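Local atomic coordinates of VgrG protein (Vibrio cholerae, PDB entry 4DTH), a protein that probably acts as an actin cross-linking toxin, its cross-linking domain binding ATP and magnesium ions. Residues P73-G78 and I157-Q162; A102-R107 and Q360-K365; Y248-D253 and F319-D324. All blocks are in the same frame, centred on the assembly; numbering follows the deposited sequence. Where two conformers were deposited one is given.

Interaction 1 of 3, residues P73-G78 and I157-Q162; sequences PSLQDG and ISAESQ. With SO4 (sulfate ion), chain G.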
loop_
_atom_site.group_PDB
_atom_site.type_symbol
_atom_site.label_atom_id
_atom_site.label_comp_id
_atom_site.label_asym_id
_atom_site.label_seq_id
_atom_site.Cartn_x
_atom_site.Cartn_y
_atom_site.Cartn_z
ATOM N N PRO A 73 20.619 30.021 -6.074
ATOM C CA PRO A 73 20.795 31.482 -5.976
ATOM C C PRO A 73 20.335 32.276 -7.195
ATOM O O PRO A 73 19.798 33.363 -7.029
ATOM C CB PRO A 73 22.299 31.642 -5.711
ATOM C CG PRO A 73 22.709 30.356 -5.110
ATOM C CD PRO A 73 21.890 29.316 -5.811
ATOM N N SER A 74 20.477 31.708 -8.407
ATOM C CA SER A 74 20.052 32.351 -9.650
ATOM C C SER A 74 18.523 32.441 -9.804
ATOM O O SER A 74 18.038 33.101 -10.724
ATOM C CB SER A 74 20.686 31.665 -10.857
ATOM O OG SER A 74 20.107 30.393 -11.094
ATOM N N LEU A 75 17.776 31.787 -8.900
ATOM C CA LEU A 75 16.321 31.773 -8.886
ATOM C C LEU A 75 15.731 32.408 -7.623
ATOM O O LEU A 75 14.540 32.242 -7.350
ATOM C CB LEU A 75 15.793 30.336 -9.112
ATOM C CG LEU A 75 16.095 29.710 -10.484
ATOM C CD1 LEU A 75 15.501 28.316 -10.577
ATOM C CD2 LEU A 75 15.545 30.566 -11.648
ATOM N N GLN A 76 16.562 33.178 -6.868
ATOM C CA GLN A 76 16.131 33.920 -5.675
ATOM C C GLN A 76 14.932 34.780 -6.085
ATOM O O GLN A 76 14.993 35.469 -7.108
ATOM C CB GLN A 76 17.266 34.825 -5.173
ATOM C CG GLN A 76 17.464 34.813 -3.659
ATOM C CD GLN A 76 18.664 35.626 -3.212
ATOM O OE1 GLN A 76 18.536 36.694 -2.612
ATOM N NE2 GLN A 76 19.866 35.145 -3.497
ATOM N N ASP A 77 13.830 34.684 -5.334
ATOM C CA ASP A 77 12.579 35.366 -5.678
ATOM C C ASP A 77 11.953 36.139 -4.510
ATOM O O ASP A 77 10.772 36.488 -4.570
ATOM C CB ASP A 77 11.582 34.317 -6.224
ATOM C CG ASP A 77 11.306 33.178 -5.252
ATOM O OD1 ASP A 77 11.758 33.266 -4.090
ATOM O OD2 ASP A 77 10.676 32.181 -5.668
ATOM N N GLY A 78 12.723 36.334 -3.443
ATOM C CA GLY A 78 12.267 37.028 -2.244
ATOM C C GLY A 78 11.328 36.194 -1.393
ATOM O O GLY A 78 10.804 36.680 -0.387
ATOM N N ILE A 157 18.820 20.520 -7.216
ATOM C CA ILE A 157 19.944 21.341 -6.742
ATOM C C ILE A 157 20.270 22.455 -7.757
ATOM O O ILE A 157 20.464 23.604 -7.361
ATOM C CB ILE A 157 21.182 20.477 -6.343
ATOM C CG1 ILE A 157 20.830 19.542 -5.147
ATOM C CG2 ILE A 157 22.422 21.357 -6.026
ATOM C CD1 ILE A 157 21.797 18.366 -4.901
ATOM N N SER A 158 20.311 22.114 -9.055
ATOM C CA SER A 158 20.627 23.073 -10.115
ATOM C C SER A 158 19.418 23.907 -10.536
ATOM O O SER A 158 18.291 23.402 -10.528
ATOM C CB SER A 158 21.191 22.350 -11.333
ATOM O OG SER A 158 22.392 21.677 -10.997
ATOM N N ALA A 159 19.665 25.158 -10.975
ATOM C CA ALA A 159 18.590 26.028 -11.451
ATOM C C ALA A 159 18.003 25.501 -12.767
ATOM O O ALA A 159 16.803 25.651 -13.000
ATOM C CB ALA A 159 19.098 27.444 -11.638
ATOM N N GLU A 160 18.840 24.882 -13.614
ATOM C CA GLU A 160 18.401 24.342 -14.908
ATOM C C GLU A 160 18.420 22.825 -14.953
ATOM O O GLU A 160 19.252 22.194 -14.296
ATOM C CB GLU A 160 19.278 24.878 -16.040
ATOM C CG GLU A 160 19.163 26.380 -16.236
ATOM C CD GLU A 160 20.100 26.979 -17.267
ATOM O OE1 GLU A 160 20.523 26.258 -18.200
ATOM O OE2 GLU A 160 20.394 28.190 -17.149
ATOM N N SER A 161 17.543 22.242 -15.786
ATOM C CA SER A 161 17.460 20.793 -15.982
ATOM C C SER A 161 18.605 20.277 -16.874
ATOM O O SER A 161 19.391 21.056 -17.418
ATOM C CB SER A 161 16.138 20.451 -16.669
ATOM O OG SER A 161 16.228 20.744 -18.055
ATOM N N GLN A 162 18.653 18.946 -17.053
ATOM C CA GLN A 162 19.541 18.280 -17.996
ATOM C C GLN A 162 18.662 17.763 -19.166
ATOM O O GLN A 162 18.981 16.749 -19.792
ATOM C CB GLN A 162 20.297 17.136 -17.305
ATOM C CG GLN A 162 21.482 17.629 -16.488
ATOM C CD GLN A 162 22.147 16.483 -15.783
ATOM O OE1 GLN A 162 21.725 16.064 -14.709
ATOM N NE2 GLN A 162 23.190 15.937 -16.390
HETATM S S SO4 G . 20.403 18.172 -9.815
HETATM O O1 SO4 G . 21.811 18.453 -10.153
HETATM O O2 SO4 G . 19.977 16.945 -10.533
HETATM O O3 SO4 G . 20.288 17.971 -8.363
HETATM O O4 SO4 G . 19.570 19.334 -10.198
#

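Interaction 2 of 3, residues A102-R107 and Q360-K365; sequences AAVETR and QSYLPK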
loop_
_atom_site.group_PDB
_atom_site.type_symbol
_atom_site.label_atom_id
_atom_site.label_comp_id
_atom_site.label_asym_id
_atom_site.label_seq_id
_atom_site.Cartn_x
_atom_site.Cartn_y
_atom_site.Cartn_z
ATOM N N ALA A 102 -12.021 0.575 -18.683
ATOM C CA ALA A 102 -11.986 2.020 -18.957
ATOM C C ALA A 102 -11.329 2.802 -17.809
ATOM O O ALA A 102 -10.501 3.672 -18.066
ATOM C CB ALA A 102 -13.392 2.550 -19.220
ATOM N N ALA A 103 -11.680 2.474 -16.547
ATOM C CA ALA A 103 -11.108 3.141 -15.369
ATOM C C ALA A 103 -9.609 2.859 -15.240
ATOM O O ALA A 103 -8.842 3.769 -14.935
ATOM C CB ALA A 103 -11.843 2.716 -14.106
ATOM N N VAL A 104 -9.189 1.614 -15.509
ATOM C CA VAL A 104 -7.776 1.204 -15.446
ATOM C C VAL A 104 -6.984 1.960 -16.523
ATOM O O VAL A 104 -5.913 2.514 -16.252
ATOM C CB VAL A 104 -7.633 -0.340 -15.599
ATOM C CG1 VAL A 104 -6.169 -0.753 -15.795
ATOM C CG2 VAL A 104 -8.243 -1.072 -14.406
ATOM N N GLU A 105 -7.537 1.992 -17.738
ATOM C CA GLU A 105 -6.906 2.648 -18.872
ATOM C C GLU A 105 -6.808 4.151 -18.701
ATOM O O GLU A 105 -5.759 4.717 -19.007
ATOM C CB GLU A 105 -7.613 2.260 -20.180
ATOM C CG GLU A 105 -6.658 2.028 -21.340
ATOM C CD GLU A 105 -5.411 1.197 -21.082
ATOM O OE1 GLU A 105 -5.509 0.119 -20.448
ATOM O OE2 GLU A 105 -4.327 1.634 -21.531
ATOM N N THR A 106 -7.875 4.797 -18.198
ATOM C CA THR A 106 -7.873 6.251 -17.977
ATOM C C THR A 106 -6.791 6.646 -16.962
ATOM O O THR A 106 -6.106 7.645 -17.181
ATOM C CB THR A 106 -9.264 6.777 -17.611
ATOM O OG1 THR A 106 -10.205 6.293 -18.574
ATOM C CG2 THR A 106 -9.323 8.299 -17.579
ATOM N N ARG A 107 -6.594 5.838 -15.896
ATOM C CA ARG A 107 -5.548 6.116 -14.901
ATOM C C ARG A 107 -4.156 6.066 -15.534
ATOM O O ARG A 107 -3.367 6.979 -15.313
ATOM C CB ARG A 107 -5.635 5.146 -13.713
ATOM C CG ARG A 107 -6.726 5.518 -12.723
ATOM C CD ARG A 107 -7.346 4.273 -12.076
ATOM N NE ARG A 107 -8.309 4.664 -11.044
ATOM C CZ ARG A 107 -9.526 5.147 -11.276
ATOM N NH1 ARG A 107 -9.984 5.245 -12.520
ATOM N NH2 ARG A 107 -10.296 5.527 -10.267
ATOM N N GLN A 360 0.745 -6.506 -14.602
ATOM C CA GLN A 360 1.471 -5.488 -15.379
ATOM C C GLN A 360 0.596 -4.591 -16.248
ATOM O O GLN A 360 0.936 -3.417 -16.432
ATOM C CB GLN A 360 2.591 -6.092 -16.221
ATOM C CG GLN A 360 3.819 -6.440 -15.394
ATOM C CD GLN A 360 4.685 -5.242 -14.991
ATOM O OE1 GLN A 360 4.477 -4.085 -15.386
ATOM N NE2 GLN A 360 5.701 -5.531 -14.206
ATOM N N SER A 361 -0.533 -5.156 -16.769
ATOM C CA SER A 361 -1.459 -4.423 -17.630
ATOM C C SER A 361 -2.135 -3.237 -16.905
ATOM O O SER A 361 -2.661 -2.343 -17.569
ATOM C CB SER A 361 -2.504 -5.368 -18.218
ATOM O OG SER A 361 -3.300 -5.938 -17.191
ATOM N N TYR A 362 -2.114 -3.220 -15.551
ATOM C CA TYR A 362 -2.719 -2.148 -14.748
ATOM C C TYR A 362 -1.769 -0.950 -14.592
ATOM O O TYR A 362 -2.183 0.104 -14.111
ATOM C CB TYR A 362 -3.099 -2.685 -13.352
ATOM C CG TYR A 362 -4.232 -3.694 -13.383
ATOM C CD1 TYR A 362 -5.559 -3.281 -13.313
ATOM C CD2 TYR A 362 -3.974 -5.059 -13.472
ATOM C CE1 TYR A 362 -6.607 -4.202 -13.352
ATOM C CE2 TYR A 362 -5.015 -5.993 -13.501
ATOM C CZ TYR A 362 -6.330 -5.556 -13.438
ATOM O OH TYR A 362 -7.365 -6.459 -13.475
ATOM N N LEU A 363 -0.492 -1.130 -14.959
ATOM C CA LEU A 363 0.531 -0.112 -14.751
ATOM C C LEU A 363 0.901 0.653 -16.021
ATOM O O LEU A 363 1.055 0.043 -17.083
ATOM C CB LEU A 363 1.787 -0.743 -14.102
ATOM C CG LEU A 363 1.797 -0.974 -12.565
ATOM C CD1 LEU A 363 1.744 0.338 -11.773
ATOM C CD2 LEU A 363 0.706 -1.940 -12.112
ATOM N N PRO A 364 1.057 1.990 -15.924
ATOM C CA PRO A 364 1.472 2.760 -17.107
ATOM C C PRO A 364 2.931 2.498 -17.452
ATOM O O PRO A 364 3.754 2.256 -16.560
ATOM C CB PRO A 364 1.246 4.213 -16.687
ATOM C CG PRO A 364 1.373 4.207 -15.202
ATOM C CD PRO A 364 0.931 2.851 -14.725
ATOM N N LYS A 365 3.244 2.525 -18.751
ATOM C CA LYS A 365 4.597 2.270 -19.247
ATOM C C LYS A 365 5.063 3.470 -20.067
ATOM O O LYS A 365 4.367 3.836 -21.014
ATOM C CB LYS A 365 4.629 0.983 -20.125
ATOM C CG LYS A 365 3.462 -0.007 -19.918
ATOM C CD LYS A 365 2.347 0.104 -21.005
ATOM C CE LYS A 365 1.137 -0.768 -20.706
ATOM N NZ LYS A 365 0.109 -0.684 -21.784
HETATM O O HOH W 1 -4.409 1.736 -13.886
#

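Interaction 3 of 3, residues Y248-D253 and F319-D324; sequences YINEWD and FQYFQD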
loop_
_atom_site.group_PDB
_atom_site.type_symbol
_atom_site.label_atom_id
_atom_site.label_comp_id
_atom_site.label_asym_id
_atom_site.label_seq_id
_atom_site.Cartn_x
_atom_site.Cartn_y
_atom_site.Cartn_z
ATOM N N TYR A 248 11.915 -5.956 17.274
ATOM C CA TYR A 248 11.290 -5.857 18.598
ATOM C C TYR A 248 9.773 -5.803 18.371
ATOM O O TYR A 248 9.277 -4.819 17.817
ATOM C CB TYR A 248 11.766 -4.583 19.318
ATOM C CG TYR A 248 13.153 -4.734 19.896
ATOM C CD1 TYR A 248 14.285 -4.569 19.101
ATOM C CD2 TYR A 248 13.336 -5.052 21.238
ATOM C CE1 TYR A 248 15.567 -4.746 19.621
ATOM C CE2 TYR A 248 14.612 -5.210 21.775
ATOM C CZ TYR A 248 15.724 -5.062 20.960
ATOM O OH TYR A 248 16.982 -5.211 21.488
ATOM N N ILE A 249 9.062 -6.893 18.760
ATOM C CA ILE A 249 7.595 -7.061 18.661
ATOM C C ILE A 249 7.038 -7.049 20.062
ATOM O O ILE A 249 7.342 -7.962 20.831
ATOM C CB ILE A 249 7.164 -8.406 17.972
ATOM C CG1 ILE A 249 7.872 -8.664 16.628
ATOM C CG2 ILE A 249 5.618 -8.543 17.883
ATOM C CD1 ILE A 249 7.448 -7.821 15.470
ATOM N N ASN A 250 6.174 -6.062 20.388
ATOM C CA ASN A 250 5.552 -5.971 21.720
ATOM C C ASN A 250 6.663 -5.957 22.774
ATOM O O ASN A 250 7.553 -5.110 22.688
ATOM C CB ASN A 250 4.540 -7.125 21.956
ATOM C CG ASN A 250 3.127 -6.696 22.091
ATOM O OD1 ASN A 250 2.733 -5.602 21.665
ATOM N ND2 ASN A 250 2.328 -7.601 22.623
ATOM N N GLU A 251 6.702 -6.984 23.646
ATOM C CA GLU A 251 7.721 -7.114 24.684
ATOM C C GLU A 251 8.827 -8.125 24.327
ATOM O O GLU A 251 9.732 -8.326 25.129
ATOM C CB GLU A 251 7.082 -7.428 26.049
ATOM C CG GLU A 251 6.341 -6.245 26.658
ATOM C CD GLU A 251 5.571 -6.557 27.927
ATOM O OE1 GLU A 251 6.205 -6.955 28.931
ATOM O OE2 GLU A 251 4.332 -6.377 27.923
ATOM N N TRP A 252 8.778 -8.733 23.114
ATOM C CA TRP A 252 9.808 -9.699 22.707
ATOM C C TRP A 252 11.075 -8.986 22.301
ATOM O O TRP A 252 11.043 -8.069 21.470
ATOM C CB TRP A 252 9.341 -10.597 21.553
ATOM C CG TRP A 252 10.339 -11.658 21.199
ATOM C CD1 TRP A 252 10.606 -12.799 21.903
ATOM C CD2 TRP A 252 11.179 -11.699 20.033
ATOM N NE1 TRP A 252 11.573 -13.536 21.257
ATOM C CE2 TRP A 252 11.912 -12.907 20.087
ATOM C CE3 TRP A 252 11.352 -10.853 18.922
ATOM C CZ2 TRP A 252 12.815 -13.282 19.086
ATOM C CZ3 TRP A 252 12.255 -11.223 17.932
ATOM C CH2 TRP A 252 12.965 -12.432 18.012
ATOM N N ASP A 253 12.188 -9.422 22.900
ATOM C CA ASP A 253 13.508 -8.862 22.656
ATOM C C ASP A 253 14.338 -9.862 21.844
ATOM O O ASP A 253 14.707 -10.915 22.368
ATOM C CB ASP A 253 14.184 -8.511 24.000
ATOM C CG ASP A 253 15.601 -7.969 23.899
ATOM O OD1 ASP A 253 16.118 -7.842 22.763
ATOM O OD2 ASP A 253 16.206 -7.711 24.950
ATOM N N PHE A 319 1.124 -13.202 19.185
ATOM C CA PHE A 319 -0.309 -13.408 19.412
ATOM C C PHE A 319 -0.962 -12.160 20.020
ATOM O O PHE A 319 -1.919 -11.658 19.435
ATOM C CB PHE A 319 -0.576 -14.675 20.254
ATOM C CG PHE A 319 -2.046 -15.015 20.362
ATOM C CD1 PHE A 319 -2.835 -14.453 21.361
ATOM C CD2 PHE A 319 -2.649 -15.870 19.442
ATOM C CE1 PHE A 319 -4.205 -14.739 21.437
ATOM C CE2 PHE A 319 -4.018 -16.163 19.527
ATOM C CZ PHE A 319 -4.783 -15.597 20.526
ATOM N N GLN A 320 -0.416 -11.621 21.135
ATOM C CA GLN A 320 -0.943 -10.422 21.808
ATOM C C GLN A 320 -0.899 -9.190 20.904
ATOM O O GLN A 320 -1.859 -8.417 20.873
ATOM C CB GLN A 320 -0.184 -10.140 23.125
ATOM C CG GLN A 320 -0.878 -9.088 24.020
ATOM C CD GLN A 320 -0.001 -8.454 25.085
ATOM O OE1 GLN A 320 1.223 -8.624 25.126
ATOM N NE2 GLN A 320 -0.614 -7.663 25.957
ATOM N N TYR A 321 0.219 -9.006 20.172
ATOM C CA TYR A 321 0.392 -7.887 19.270
ATOM C C TYR A 321 -0.788 -7.789 18.296
ATOM O O TYR A 321 -1.401 -6.731 18.187
ATOM C CB TYR A 321 1.719 -8.015 18.500
ATOM C CG TYR A 321 1.917 -6.918 17.482
ATOM C CD1 TYR A 321 2.322 -5.643 17.872
ATOM C CD2 TYR A 321 1.702 -7.152 16.125
ATOM C CE1 TYR A 321 2.496 -4.624 16.937
ATOM C CE2 TYR A 321 1.872 -6.141 15.181
ATOM C CZ TYR A 321 2.273 -4.879 15.593
ATOM O OH TYR A 321 2.452 -3.887 14.673
ATOM N N PHE A 322 -1.101 -8.893 17.609
ATOM C CA PHE A 322 -2.194 -8.898 16.645
ATOM C C PHE A 322 -3.582 -8.829 17.277
ATOM O O PHE A 322 -4.495 -8.280 16.662
ATOM C CB PHE A 322 -2.051 -10.053 15.653
ATOM C CG PHE A 322 -0.931 -9.823 14.663
ATOM C CD1 PHE A 322 -0.920 -8.691 13.851
ATOM C CD2 PHE A 322 0.116 -10.733 14.549
ATOM C CE1 PHE A 322 0.123 -8.464 12.942
ATOM C CE2 PHE A 322 1.160 -10.507 13.641
ATOM C CZ PHE A 322 1.151 -9.379 12.838
ATOM N N GLN A 323 -3.727 -9.380 18.490
ATOM C CA GLN A 323 -4.980 -9.393 19.247
ATOM C C GLN A 323 -5.399 -7.965 19.668
ATOM O O GLN A 323 -6.582 -7.637 19.568
ATOM C CB GLN A 323 -4.833 -10.341 20.453
ATOM C CG GLN A 323 -5.872 -10.184 21.554
ATOM C CD GLN A 323 -5.510 -11.075 22.712
ATOM O OE1 GLN A 323 -4.739 -10.697 23.601
ATOM N NE2 GLN A 323 -6.021 -12.299 22.694
ATOM N N ASP A 324 -4.428 -7.113 20.087
ATOM C CA ASP A 324 -4.653 -5.735 20.505
ATOM C C ASP A 324 -4.765 -4.772 19.313
ATOM O O ASP A 324 -4.756 -3.557 19.496
ATOM C CB ASP A 324 -3.576 -5.313 21.524
ATOM C CG ASP A 324 -3.545 -6.149 22.799
ATOM O OD1 ASP A 324 -4.442 -7.017 22.972
ATOM O OD2 ASP A 324 -2.616 -5.956 23.607
HETATM O O HOH W 2 -0.271 -5.198 22.388
#

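Interaction 1 of 3, residues P73-G78 and I157-Q162
Ser74 and Leu75 meet Ala159 where two strand-connecting loops touch at the protein surface: one joins the antiparallel strands 56-68 and 85-97 of a long hairpin, the other leads from strand 150-153 to strand 173-180. The tight part centres on a single methyl group. Ser74 OG comes within 3.2 Å of Ala159 CB, a close van der Waals approach rather than a polar bond. From the Leu75 side, CD1 lies 3.9 Å from the same Ala159 CB and 3.8 Å from Ala159 O. The chi1 of -65° sets Leu75 CG beside the backbone N, and CD1 then lies against Ala159. A short 3-10 turn holds Ser74, with Gln76 N bonding to Pro73 O across it, while Asn126 ND2 and His127 NE2 hold the carbonyls of Ala159 and Ser158.

Beyond this patch the contact is loose. No hydrogen bond joins the two loops, and Gln76 to Gly78 run away from it. On the other side of residues 157-162 a sulfate, probably from the crystallisation liquor, sits on backbone N-H groups, including that of Asn155. Ile157 N bonds to sulfate O3, and the straighter bond runs from Ser158 N to sulfate O4, 3.1 Å long at 169°.

Interaction 2 of 3, residues A102-R107 and Q360-K365
Val104 and Tyr362 bring the two backbones closest, with 6.1 Å between their CA atoms, where a loop after strand 343-352 passes the early turns of helix 101-124. Their side chains carry the contact. Both methyls of Val104 come to one ring corner from the same side: CG1 and CG2 each stand 3.6 Å from Tyr362 CD1, and CG2 also reaches Tyr362 CE1. Placing CG1 opposite the backbone N (chi1 169°) leaves CG2 beside it, which is how the pair can share that corner. Val104 CG1 approaches the ring at a slant and also borders Ser361 O at 4.2 Å.

No direct hydrogen bond links the segments. Instead a water donates to Val104 O at 2.9 Å and to Tyr362 O at 2.8 Å, bridging the helix and loop backbones beside the apolar patch. Farther along, Glu105 OE2 and Lys365 NZ are 5.0 Å apart, where their opposite charges may attract weakly. Lys108 NZ, which also lies near Lys365 NZ, makes a salt bridge with Glu105 OE1 and a hydrogen bond to Ser361 O, tying this part of the helix to the loop.

The tyrosine hydroxyl is anchored by Met98 O, ahead of the helix, and its ring also rests on Ile25 of strand 24-30. Val104 packs on Cys96 of strand 85-97, while Pro364 touches the helix residues Met111 and Leu112 and the strand residues Ile27 and Asn29; Tyr362 and Pro364 thus pack against both helix 101-124 and strand 24-30.

Interaction 3 of 3, residues Y248-D253 and F319-D324
Asn250 reaches Gln320 and Tyr321 with the two branches of its amide. Asn250 ND2 lies 2.9 Å from Gln320 OE1, but the angle is poor for a hydrogen bond; the two amide planes stand 78° apart, so the groups meet crosswise. Gln320 is extended, with CG opposite the backbone N (chi1 -168°), and its CB and CG also run past Asn250 ND2. On the other branch, Asn250 OD1 comes to the edge of the Tyr321 ring in its plane, 3.8 Å from CD1, with the amide nearly perpendicular to the ring. The same oxygen accepts a bond from a water, which also donates to Asp324 OD2 at 2.7 Å and so spans from the loop to the first residue after the helix.

Beneath the amide, in the conformer given, Ile249 CG2 packs 4.0 Å from Tyr321 CB and adds an apolar touch to the contact. Ile249 to Trp252 form a type II' beta turn, closed by Trp252 N bonding to Ile249 O at 2.8 Å. Asn250 occupies the second position with a positive phi of 55°, and the turn pushes its side chain out against helix 312-323.

Further out, Asn317 on that helix takes the Glu251 N-H through OD1 and touches Asn250 and Trp252 as well. The Tyr321 hydroxyl is tied to Glu327 O, and Leu266 packs on both Ile249 and Tyr321. Ala242 of helix 221-245 lies against Ile249 and Trp252, and Phe322, next along the helix, stacks its ring on Tyr235 of helix 221-245.

The three contacts lie well apart, none touching another. The centre of interaction 1 is about 35 Å from that of interaction 2 and about 49 Å from that of interaction 3. Interaction 1 ties loops at the outer end of the strand-rich part; interaction 2 seats a C-terminal loop on helix 101-124, and interaction 3 joins a turn to helix 312-323 among helices. Along the chain, interactions 1 and 2 interleave, while interaction 3 falls wholly between the two segments of interaction 2. Those two lie on opposite sides of the chain's centre; the side chains of Tyr362 and Tyr321 are about 10 and 12 Å from the bound ATP, while interaction 1 is peripheral.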